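PDB 2O0A: spindle pole body-associated protein VIK1 from Saccharomyces cerevisiae, which recruits the minus end-directed motor KAR3 to microtubules, targets it to the spindle pole body, and has a kinesin-like motor homology domain without a nucleotide-binding site. Local coordinates for residues I50-L54 with S55-Y59; D73-T77 with Q78-V82; V82-D85 with M86-Q90; I121-Q125 with Y126-L130; L280-S283 with E284-Q287. All blocks are in the same frame, centred on the assembly; numbering follows the deposited sequence.

Contact 1: I50-L54 with S55-Y59; sequences ITQGL and SEHVY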
# COMPACT_ATOMS: atom_id res chain seq x y z
N ILE A 50 4.08 16.33 9.88
CA ILE A 50 3.19 17.32 9.27
C ILE A 50 2.45 18.00 10.42
O ILE A 50 1.80 17.33 11.23
CB ILE A 50 2.18 16.69 8.29
CG1 ILE A 50 2.91 15.89 7.21
CG2 ILE A 50 1.29 17.78 7.65
CD1 ILE A 50 1.98 15.08 6.31
N THR A 51 2.57 19.32 10.48
CA THR A 51 1.96 20.11 11.54
C THR A 51 0.90 21.04 10.97
O THR A 51 1.15 21.75 10.00
CB THR A 51 3.02 20.96 12.26
OG1 THR A 51 4.01 20.10 12.84
CG2 THR A 51 2.38 21.80 13.37
N GLN A 52 -0.30 21.02 11.57
CA GLN A 52 -1.36 21.95 11.22
C GLN A 52 -1.03 23.31 11.83
O GLN A 52 -0.91 23.44 13.04
CB GLN A 52 -2.72 21.44 11.70
CG GLN A 52 -3.31 20.32 10.86
CD GLN A 52 -4.56 19.70 11.48
OE1 GLN A 52 -4.77 19.78 12.69
NE2 GLN A 52 -5.38 19.08 10.64
N GLY A 53 -0.87 24.32 10.98
CA GLY A 53 -0.33 25.63 11.39
C GLY A 53 -1.17 26.46 12.35
O GLY A 53 -0.62 27.30 13.08
N LEU A 54 -2.48 26.24 12.36
CA LEU A 54 -3.38 27.02 13.21
C LEU A 54 -3.82 26.25 14.46
O LEU A 54 -3.87 26.82 15.55
CB LEU A 54 -4.58 27.55 12.43
CG LEU A 54 -4.35 28.35 11.15
CD1 LEU A 54 -5.70 28.73 10.54
CD2 LEU A 54 -3.46 29.58 11.35
N SER A 55 -4.13 24.97 14.29
CA SER A 55 -4.46 24.11 15.44
C SER A 55 -3.19 23.74 16.22
O SER A 55 -3.25 23.37 17.40
CB SER A 55 -5.15 22.84 14.96
OG SER A 55 -4.19 21.90 14.50
N GLU A 56 -2.05 23.85 15.55
CA GLU A 56 -0.75 23.44 16.09
C GLU A 56 -0.63 21.92 16.34
O GLU A 56 0.26 21.48 17.07
CB GLU A 56 -0.41 24.25 17.35
CG GLU A 56 -0.08 25.72 17.08
CD GLU A 56 -0.07 26.57 18.34
OE1 GLU A 56 1.02 26.98 18.77
OE2 GLU A 56 -1.16 26.83 18.89
N HIS A 57 -1.53 21.13 15.74
CA HIS A 57 -1.50 19.68 15.93
C HIS A 57 -0.38 19.01 15.14
O HIS A 57 -0.23 19.27 13.94
CB HIS A 57 -2.84 19.03 15.56
CG HIS A 57 -3.01 17.64 16.09
ND1 HIS A 57 -4.07 17.28 16.89
CD2 HIS A 57 -2.24 16.53 15.95
CE1 HIS A 57 -3.95 16.00 17.21
NE2 HIS A 57 -2.85 15.53 16.66
N VAL A 58 0.38 18.16 15.82
CA VAL A 58 1.51 17.43 15.23
C VAL A 58 1.12 16.01 14.79
O VAL A 58 0.64 15.20 15.60
CB VAL A 58 2.71 17.36 16.22
CG1 VAL A 58 3.87 16.60 15.64
CG2 VAL A 58 3.16 18.78 16.61
N TYR A 59 1.35 15.72 13.50
CA TYR A 59 1.12 14.40 12.93
C TYR A 59 2.44 13.82 12.44
O TYR A 59 3.05 14.36 11.53
CB TYR A 59 0.11 14.46 11.79
CG TYR A 59 -1.25 14.95 12.21
CD1 TYR A 59 -2.17 14.08 12.77
CD2 TYR A 59 -1.61 16.30 12.07
CE1 TYR A 59 -3.43 14.52 13.16
CE2 TYR A 59 -2.86 16.75 12.46
CZ TYR A 59 -3.76 15.85 13.01
OH TYR A 59 -5.00 16.28 13.40
O HOH W 1 -6.80 16.73 11.54
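Q52 and Y59 meet at the edge of the tyrosine ring: the glutamine amide stands nearly perpendicular to it, the planes 82° apart, with Q52 CD 3.5 Å from Y59 CE2. Water 1 spans the polar ends of the pair, accepting from Q52 NE2 and lying 2.6 Å from Y59 OH. The glutamine chain is extended beyond CG (chi2 172°), which carries its amide past S55, whose hydroxyl donates to Q52 OE1 (S55 OG to Q52 OE1, 2.8 Å) from 27° off the carbonyl plane. S55 OG also accepts from H57 N at 3.0 Å, an ST turn; the hydroxyl therefore ties the glutamine amide to the backbone of the turn. H57 runs beside Q52 in the same direction, and Y59 OH sits over the centre of the imidazole.

The backbone evidence is that of a beta hairpin. I50 and Y59 form an antiparallel hydrogen-bonded pair, with I50 N to Y59 O at 2.8 Å, while T51 and V58 form the non-hydrogen-bonded pair that follows. Q52 N donates to H57 O at 2.9 Å, whereas the return bond from E56 N to Q52 O is weak.

Strand 49-52 is the middle member of a three-stranded antiparallel sheet between 41-44 and 58-60. I50 and Y59 share the face turned to L280 of helix 276-289, and I50 also packs on A30 and V32 of strand 27-32.

Contact 2: D73-T77 with Q78-V82; sequences DKFFT and QEYSV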
# COMPACT_ATOMS: atom_id res chain seq x y z
N ASP A 73 7.53 5.60 -9.50
CA ASP A 73 8.58 4.60 -9.71
C ASP A 73 9.69 4.68 -8.65
O ASP A 73 10.17 3.64 -8.16
CB ASP A 73 9.21 4.78 -11.09
CG ASP A 73 8.29 4.41 -12.23
OD1 ASP A 73 7.28 3.68 -12.04
OD2 ASP A 73 8.59 4.85 -13.36
N LYS A 74 10.12 5.90 -8.31
CA LYS A 74 11.14 6.10 -7.27
C LYS A 74 10.61 5.76 -5.87
O LYS A 74 11.35 5.25 -5.01
CB LYS A 74 11.66 7.54 -7.31
CG LYS A 74 12.85 7.76 -6.40
CD LYS A 74 13.52 9.10 -6.66
CE LYS A 74 14.33 9.04 -7.94
NZ LYS A 74 15.47 8.07 -7.87
N PHE A 75 9.32 6.01 -5.65
CA PHE A 75 8.71 5.58 -4.38
C PHE A 75 8.99 4.10 -4.16
O PHE A 75 9.43 3.69 -3.10
CB PHE A 75 7.20 5.84 -4.30
CG PHE A 75 6.57 5.17 -3.12
CD1 PHE A 75 6.67 5.73 -1.85
CD2 PHE A 75 5.93 3.94 -3.25
CE1 PHE A 75 6.13 5.09 -0.74
CE2 PHE A 75 5.39 3.28 -2.15
CZ PHE A 75 5.50 3.87 -0.88
N PHE A 76 8.73 3.29 -5.17
CA PHE A 76 8.91 1.86 -4.99
C PHE A 76 10.37 1.46 -4.84
O PHE A 76 10.70 0.70 -3.93
CB PHE A 76 8.18 1.10 -6.09
CG PHE A 76 6.70 1.13 -5.89
CD1 PHE A 76 6.14 0.48 -4.79
CD2 PHE A 76 5.87 1.89 -6.71
CE1 PHE A 76 4.78 0.55 -4.54
CE2 PHE A 76 4.51 1.95 -6.45
CZ PHE A 76 3.97 1.27 -5.37
N THR A 77 11.24 1.98 -5.70
CA THR A 77 12.66 1.58 -5.65
C THR A 77 13.42 2.13 -4.43
O THR A 77 14.31 1.46 -3.89
CB THR A 77 13.41 1.96 -6.94
OG1 THR A 77 13.34 3.37 -7.16
CG2 THR A 77 12.78 1.29 -8.13
N GLN A 78 13.07 3.34 -4.01
CA GLN A 78 13.80 4.05 -2.95
C GLN A 78 13.14 3.92 -1.58
O GLN A 78 13.82 3.72 -0.57
CB GLN A 78 13.92 5.53 -3.36
CG GLN A 78 14.52 6.49 -2.34
CD GLN A 78 14.61 7.89 -2.93
OE1 GLN A 78 15.33 8.11 -3.91
NE2 GLN A 78 13.88 8.82 -2.36
N GLU A 79 11.83 4.07 -1.54
CA GLU A 79 11.15 4.23 -0.26
C GLU A 79 10.51 2.95 0.24
O GLU A 79 10.42 2.74 1.45
CB GLU A 79 10.07 5.31 -0.36
CG GLU A 79 10.60 6.73 -0.72
CD GLU A 79 11.56 7.29 0.33
OE1 GLU A 79 11.51 6.85 1.50
OE2 GLU A 79 12.34 8.20 -0.04
N TYR A 80 10.08 2.09 -0.69
CA TYR A 80 9.32 0.89 -0.35
C TYR A 80 10.15 -0.40 -0.40
O TYR A 80 9.83 -1.37 0.31
CB TYR A 80 8.14 0.80 -1.32
CG TYR A 80 7.24 -0.38 -1.14
CD1 TYR A 80 6.31 -0.44 -0.10
CD2 TYR A 80 7.28 -1.44 -2.05
CE1 TYR A 80 5.47 -1.52 0.05
CE2 TYR A 80 6.43 -2.52 -1.91
CZ TYR A 80 5.54 -2.55 -0.87
OH TYR A 80 4.72 -3.64 -0.75
N SER A 81 11.20 -0.40 -1.20
CA SER A 81 11.91 -1.65 -1.53
C SER A 81 12.57 -2.34 -0.33
O SER A 81 12.65 -3.57 -0.30
CB SER A 81 12.94 -1.42 -2.64
OG SER A 81 13.99 -0.62 -2.17
N VAL A 82 13.05 -1.59 0.66
CA VAL A 82 13.65 -2.24 1.83
C VAL A 82 12.63 -3.11 2.60
O VAL A 82 12.90 -4.26 2.96
CB VAL A 82 14.33 -1.21 2.77
CG1 VAL A 82 14.85 -1.89 4.01
CG2 VAL A 82 15.45 -0.47 2.03
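F76 and Y80 form an offset edge-to-face aromatic pair one turn apart on helix 72-89, within the kinesin-like motor homology domain. Their planes stand at 87° and their centroids lie 5.5 Å apart; F76 presents its edge, with F76 CD1 3.5 Å from Y80 CD2. The first torsions differ: F76 places CG beside its own backbone N (chi1 -74°), whereas Y80 has CG opposite the N. These two settings let the side chains run side by side in the same direction while their rings remain crossed.

F75 covers a face of the F76 ring, its CD2 above the ring centre, whereas Y80 meets the edge. The F75 ring also reaches forward to E79 and Y80, with F75 CE2 3.8 Å from Y80 CB. Around these rings come L96 of strand 94-99, which touches F76 and Y80, and I65 of strand 63-66, which touches F75.

The backbone beneath is a pi-type widening. F75 O accepts from both E79 N and Y80 N, at 2.9 and 3.0 Å, the first donor standing above the carbonyl plane and the second nearly in line with the C=O.

On the polar flank, Q78 is extended and E79 bent, and Q78 NE2 donates to E79 OE2, which lies in the plane of the Q78 amide; E79 OE1 makes a salt bridge with R13. The Q78 amide oxygen, OE1, rests against the aliphatic part of K74, 3.4 Å from K74 CD. One turn along, S81 OG donates to T77 O at 2.7 Å, from 51° above the carbonyl plane.

Contact 3: V82-D85 with M86-Q90; sequences VYHD and MCLNQ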
# COMPACT_ATOMS: atom_id res chain seq x y z
N VAL A 82 13.05 -1.59 0.66
CA VAL A 82 13.65 -2.24 1.83
C VAL A 82 12.63 -3.11 2.60
O VAL A 82 12.90 -4.26 2.96
CB VAL A 82 14.33 -1.21 2.77
CG1 VAL A 82 14.85 -1.89 4.01
CG2 VAL A 82 15.45 -0.47 2.03
N TYR A 83 11.44 -2.55 2.83
CA TYR A 83 10.34 -3.30 3.43
C TYR A 83 9.95 -4.52 2.58
O TYR A 83 9.81 -5.64 3.08
CB TYR A 83 9.15 -2.36 3.58
CG TYR A 83 7.81 -3.01 3.82
CD1 TYR A 83 7.48 -3.51 5.07
CD2 TYR A 83 6.87 -3.12 2.79
CE1 TYR A 83 6.25 -4.09 5.31
CE2 TYR A 83 5.62 -3.69 3.01
CZ TYR A 83 5.31 -4.18 4.28
OH TYR A 83 4.10 -4.74 4.56
N HIS A 84 9.75 -4.28 1.28
CA HIS A 84 9.38 -5.34 0.36
C HIS A 84 10.39 -6.48 0.37
O HIS A 84 10.02 -7.63 0.51
CB HIS A 84 9.23 -4.75 -1.04
CG HIS A 84 9.12 -5.77 -2.12
ND1 HIS A 84 7.93 -6.38 -2.46
CD2 HIS A 84 10.06 -6.30 -2.94
CE1 HIS A 84 8.14 -7.24 -3.44
NE2 HIS A 84 9.42 -7.20 -3.76
N ASP A 85 11.66 -6.12 0.25
CA ASP A 85 12.73 -7.12 0.20
C ASP A 85 12.79 -7.91 1.49
O ASP A 85 12.94 -9.13 1.47
CB ASP A 85 14.09 -6.46 -0.08
CG ASP A 85 14.24 -5.96 -1.50
OD1 ASP A 85 13.40 -6.31 -2.37
OD2 ASP A 85 15.22 -5.23 -1.75
N MET A 86 12.61 -7.22 2.62
CA MET A 86 12.62 -7.88 3.92
C MET A 86 11.50 -8.91 4.02
O MET A 86 11.74 -10.06 4.40
CB MET A 86 12.50 -6.86 5.04
CG MET A 86 12.37 -7.50 6.41
SD MET A 86 11.71 -6.40 7.69
CE MET A 86 10.01 -6.27 7.18
N CYS A 87 10.28 -8.51 3.65
CA CYS A 87 9.14 -9.44 3.75
C CYS A 87 9.35 -10.66 2.87
O CYS A 87 9.11 -11.79 3.32
CB CYS A 87 7.83 -8.75 3.38
SG CYS A 87 7.33 -7.50 4.58
N LEU A 88 9.85 -10.46 1.65
CA LEU A 88 10.16 -11.61 0.78
C LEU A 88 11.26 -12.49 1.38
O LEU A 88 11.11 -13.73 1.42
CB LEU A 88 10.52 -11.18 -0.64
CG LEU A 88 9.38 -10.70 -1.53
CD1 LEU A 88 9.97 -10.37 -2.89
CD2 LEU A 88 8.26 -11.73 -1.66
N ASN A 89 12.35 -11.86 1.82
CA ASN A 89 13.47 -12.61 2.40
C ASN A 89 13.03 -13.45 3.59
O ASN A 89 13.46 -14.61 3.75
CB ASN A 89 14.60 -11.67 2.83
CG ASN A 89 15.86 -12.42 3.24
OD1 ASN A 89 16.40 -13.21 2.47
ND2 ASN A 89 16.33 -12.17 4.45
N GLN A 90 12.19 -12.88 4.43
CA GLN A 90 11.70 -13.54 5.64
C GLN A 90 10.52 -14.46 5.38
O GLN A 90 10.02 -15.13 6.30
CB GLN A 90 11.31 -12.50 6.69
CG GLN A 90 12.48 -11.68 7.19
CD GLN A 90 12.07 -10.63 8.20
OE1 GLN A 90 10.90 -10.25 8.31
NE2 GLN A 90 13.05 -10.11 8.92
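Y83 and C87 make a sulfur-aromatic contact one helical turn apart. C87 SG lies 4.0 Å from the centroid of the Y83 ring and 25° off its normal, evidence that the sulfur sits over the face; its offset is toward the rim, where Y83 CE1 is the nearest ring atom at 3.7 Å. With CG opposite the backbone N (chi1 164°), the tyrosine ring lies under a thiol set anti to its own carbonyl carbon.

Other side-chain packing joins residues three and four apart. L88 packs on the H84 imidazole, with CG over one face and the methyl CD1 3.3 Å from H84 NE2, and the two side chains meet at a slant. M86 bends at its last torsion, which brings M86 CE to 4.3 Å from Y83 CD1, obliquely to the ring.

Hydrogen bonding is regular alpha-helical: M86 N, C87 N, L88 N and N89 N donate to V82 O, Y83 O, H84 O and D85 O. The bond from N89 N to D85 O is 2.8 Å long, and that from C87 N to Y83 O has an angle of 167° at the hydrogen.

This last part of helix 72-89 touches helix 4-23 through V82 and M86. C87 and L88 pack on F94 of strand 94-99, and Y83 OH bonds to N95 O there. On the H84 flank stand F114 of helix 105-116 and Y122 of helix 121-125, both edge-to-face with the imidazole.

Contact 4: I121-Q125 with Y126-L130; sequences IYQKQ and YVITL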
# COMPACT_ATOMS: atom_id res chain seq x y z
N ILE A 121 14.62 -8.11 -10.28
CA ILE A 121 15.23 -9.16 -9.52
C ILE A 121 14.16 -10.16 -9.07
O ILE A 121 14.43 -11.34 -8.90
CB ILE A 121 16.04 -8.63 -8.32
CG1 ILE A 121 16.84 -9.76 -7.66
CG2 ILE A 121 15.14 -7.90 -7.33
CD1 ILE A 121 17.77 -10.52 -8.63
N TYR A 122 12.93 -9.67 -8.90
CA TYR A 122 11.85 -10.52 -8.39
C TYR A 122 11.46 -11.56 -9.41
O TYR A 122 11.21 -12.71 -9.05
CB TYR A 122 10.65 -9.67 -7.91
CG TYR A 122 11.16 -8.55 -7.06
CD1 TYR A 122 11.83 -8.82 -5.86
CD2 TYR A 122 11.09 -7.23 -7.49
CE1 TYR A 122 12.37 -7.80 -5.09
CE2 TYR A 122 11.63 -6.19 -6.72
CZ TYR A 122 12.26 -6.49 -5.53
OH TYR A 122 12.82 -5.47 -4.79
N GLN A 123 11.45 -11.18 -10.69
CA GLN A 123 11.22 -12.14 -11.78
C GLN A 123 12.35 -13.17 -11.90
O GLN A 123 12.11 -14.30 -12.34
CB GLN A 123 11.05 -11.40 -13.11
CG GLN A 123 9.70 -10.71 -13.28
CD GLN A 123 8.56 -11.70 -13.56
OE1 GLN A 123 8.71 -12.91 -13.36
NE2 GLN A 123 7.43 -11.19 -14.02
N LYS A 124 13.56 -12.82 -11.48
CA LYS A 124 14.67 -13.79 -11.52
C LYS A 124 14.51 -14.89 -10.50
O LYS A 124 14.90 -16.04 -10.75
CB LYS A 124 16.02 -13.10 -11.34
CG LYS A 124 16.32 -12.13 -12.46
CD LYS A 124 17.69 -11.52 -12.31
CE LYS A 124 17.82 -10.24 -13.13
NZ LYS A 124 17.47 -10.43 -14.57
N GLN A 125 13.92 -14.54 -9.37
CA GLN A 125 13.83 -15.41 -8.21
C GLN A 125 12.48 -16.12 -8.07
O GLN A 125 12.40 -17.14 -7.39
CB GLN A 125 14.09 -14.60 -6.94
CG GLN A 125 15.40 -13.84 -6.88
CD GLN A 125 15.42 -12.89 -5.70
OE1 GLN A 125 14.86 -11.80 -5.75
NE2 GLN A 125 16.04 -13.32 -4.61
N TYR A 126 11.44 -15.57 -8.69
CA TYR A 126 10.07 -16.04 -8.47
C TYR A 126 9.26 -16.09 -9.75
O TYR A 126 9.48 -15.28 -10.66
CB TYR A 126 9.31 -15.10 -7.52
CG TYR A 126 9.97 -14.90 -6.19
CD1 TYR A 126 9.75 -15.78 -5.14
CD2 TYR A 126 10.80 -13.79 -5.97
CE1 TYR A 126 10.36 -15.60 -3.90
CE2 TYR A 126 11.39 -13.58 -4.75
CZ TYR A 126 11.19 -14.49 -3.72
OH TYR A 126 11.81 -14.28 -2.50
N VAL A 127 8.30 -17.01 -9.78
CA VAL A 127 7.18 -16.87 -10.73
C VAL A 127 6.09 -16.08 -9.99
O VAL A 127 5.77 -16.37 -8.83
CB VAL A 127 6.64 -18.22 -11.22
CG1 VAL A 127 5.39 -18.02 -12.08
CG2 VAL A 127 7.70 -18.93 -12.05
N ILE A 128 5.58 -15.06 -10.66
CA ILE A 128 4.71 -14.06 -10.03
C ILE A 128 3.30 -14.14 -10.61
O ILE A 128 3.13 -14.12 -11.84
CB ILE A 128 5.30 -12.63 -10.22
CG1 ILE A 128 6.69 -12.56 -9.61
CG2 ILE A 128 4.38 -11.57 -9.60
CD1 ILE A 128 7.44 -11.27 -9.86
N THR A 129 2.30 -14.24 -9.74
CA THR A 129 0.91 -14.22 -10.18
C THR A 129 0.17 -13.00 -9.65
O THR A 129 0.60 -12.38 -8.68
CB THR A 129 0.13 -15.45 -9.69
OG1 THR A 129 -0.10 -15.35 -8.28
CG2 THR A 129 0.93 -16.71 -9.96
N LEU A 130 -0.94 -12.67 -10.29
CA LEU A 130 -1.75 -11.53 -9.87
C LEU A 130 -3.23 -11.80 -10.04
O LEU A 130 -3.66 -12.38 -11.03
CB LEU A 130 -1.32 -10.27 -10.64
CG LEU A 130 -1.91 -8.92 -10.21
CD1 LEU A 130 -0.92 -7.75 -10.39
CD2 LEU A 130 -3.22 -8.63 -10.95
O HOH W 2 6.61 -14.65 -13.33
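Y122 meets the start of the following strand through both its backbone and its CB. Its carbonyl oxygen accepts a weak bond from Y126 N (Y122 O to Y126 N, 2.9 Å, 129° at the hydrogen) and also lies in the plane of the Y126 ring, at its edge, 3.3 Å from Y126 CD2. Y122 CB touches the terminal methyl of I128, at 4.1 Å from I128 CD1.

Q123 folds back at its second torsion (chi2 -74°), which sets its amide against the same methyl, Q123 CD to I128 CD1 being 3.9 Å. Water 2 links the two residues on the polar side: it donates to Q123 OE1 at 2.7 Å and accepts from I128 N. The amide nitrogen is bonded to A116 O and I174 O.

Q125 closes helix 121-125, and its carbonyl oxygen lies over one face of the Y126 ring. Y126 is the first residue to leave helical backbone angles, where strand 126-136 sets off at 109° to the short helix axis.

The chemistry implies a junction in which a single weak backbone bond is supplemented by a water bridge and by I128 packing, while both polar ends of the buried Q123 amide have partners.

Contact 5: L280-S283 with E284-Q287; sequences LTIS and EEVQ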
# COMPACT_ATOMS: atom_id res chain seq x y z
N LEU A 280 -5.12 12.93 8.14
CA LEU A 280 -4.17 13.08 9.25
C LEU A 280 -4.70 12.41 10.52
O LEU A 280 -3.99 11.69 11.19
CB LEU A 280 -3.84 14.56 9.50
CG LEU A 280 -3.06 15.26 8.38
CD1 LEU A 280 -3.07 16.75 8.63
CD2 LEU A 280 -1.62 14.72 8.29
N THR A 281 -5.98 12.62 10.84
CA THR A 281 -6.57 11.95 12.00
C THR A 281 -6.46 10.43 11.92
O THR A 281 -6.10 9.76 12.89
CB THR A 281 -8.03 12.40 12.20
OG1 THR A 281 -8.04 13.80 12.49
CG2 THR A 281 -8.69 11.62 13.36
N ILE A 282 -6.73 9.88 10.75
CA ILE A 282 -6.66 8.43 10.54
C ILE A 282 -5.23 7.94 10.72
O ILE A 282 -5.01 6.89 11.33
CB ILE A 282 -7.26 8.04 9.19
CG1 ILE A 282 -8.76 8.36 9.22
CG2 ILE A 282 -7.03 6.55 8.89
CD1 ILE A 282 -9.48 8.21 7.92
N SER A 283 -4.27 8.73 10.23
CA SER A 283 -2.86 8.38 10.37
C SER A 283 -2.48 8.20 11.84
O SER A 283 -1.67 7.34 12.18
CB SER A 283 -1.96 9.41 9.67
OG SER A 283 -1.80 10.60 10.43
N GLU A 284 -3.08 9.01 12.73
CA GLU A 284 -2.81 8.83 14.16
C GLU A 284 -3.41 7.54 14.75
O GLU A 284 -2.78 6.88 15.57
CB GLU A 284 -3.26 10.06 14.97
CG GLU A 284 -2.59 10.13 16.35
CD GLU A 284 -2.97 11.37 17.15
OE1 GLU A 284 -3.08 12.46 16.56
OE2 GLU A 284 -3.15 11.24 18.38
N GLU A 285 -4.61 7.17 14.31
CA GLU A 285 -5.25 5.93 14.73
C GLU A 285 -4.49 4.70 14.25
O GLU A 285 -4.35 3.71 14.97
CB GLU A 285 -6.67 5.87 14.20
CG GLU A 285 -7.60 6.95 14.72
CD GLU A 285 -8.97 6.77 14.14
OE1 GLU A 285 -9.13 7.05 12.93
OE2 GLU A 285 -9.87 6.31 14.88
N VAL A 286 -4.00 4.75 13.01
CA VAL A 286 -3.21 3.66 12.46
C VAL A 286 -2.00 3.35 13.34
O VAL A 286 -1.71 2.19 13.63
CB VAL A 286 -2.76 3.96 11.00
CG1 VAL A 286 -1.62 3.02 10.55
CG2 VAL A 286 -3.94 3.89 10.06
N GLN A 287 -1.32 4.41 13.78
CA GLN A 287 -0.04 4.29 14.47
C GLN A 287 -0.16 4.16 16.00
O GLN A 287 0.86 3.97 16.67
CB GLN A 287 0.87 5.46 14.10
CG GLN A 287 1.20 5.51 12.61
CD GLN A 287 2.00 6.74 12.22
OE1 GLN A 287 3.23 6.74 12.26
NE2 GLN A 287 1.30 7.80 11.82
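Extended beyond CG, with CG beside the backbone N (chi1 -62°), the Q287 side chain turns its amide back along the helix to S283, one turn earlier. Q287 NE2 donates to S283 O at 3.0 Å and 165° at the hydrogen. The oxygen lies close to the amide plane, yet the donor stands 58° above the carbonyl plane and so avoids the lone pairs. S283 holds its OG between the backbone N and the carbonyl carbon, from where the hydroxyl reaches L280 O at 2.6 Å, in the carbonyl plane and on a lone pair.

Both bonds double up on carbonyls of the helical ladder. L280 O also accepts from E284 N at 3.2 Å, and S283 O has a weak second bond from Q287 N. Between them, V286 N to I282 O is a well-formed rung at 2.9 Å.

On the apolar flank I282 and V286 meet through methyl groups, CG2 to CG2 at 4.2 Å. The extended E285 chain crosses I282 at a slant, and its OE2 forms a salt bridge with K243. V286 and S283 also touch C28 of strand 27-32, and I282 packs on helix 231-243.

Chemically, side-chain donors supplement long or weak backbone bonds in helix 276-289. Q287 NE2 also bonds to K60 O, so this one amide links the helix backbone to the end of strand 58-60.

In the fold
Contacts 2 and 3 are successive parts of helix 72-89, sharing V82, with centres 12 Å apart. Contact 3 touches contact 4 where Y122 OH lies 2.6 Å from D85 OD1, a probable hydrogen bond, and where L88 packs on Y122 and Y126; their centres are 14 Å apart. A second pair forms elsewhere: contact 1 meets contact 5 through H57 NE2 and E284 OE1, 3.1 Å apart and probably hydrogen-bonded, and through Y59 against L280. Contacts 1 and 4 lie on opposite sides of the chain's centre, 43 Å between centres. No catalytic pocket unites them, since this motor homology domain lacks a nucleotide-binding site.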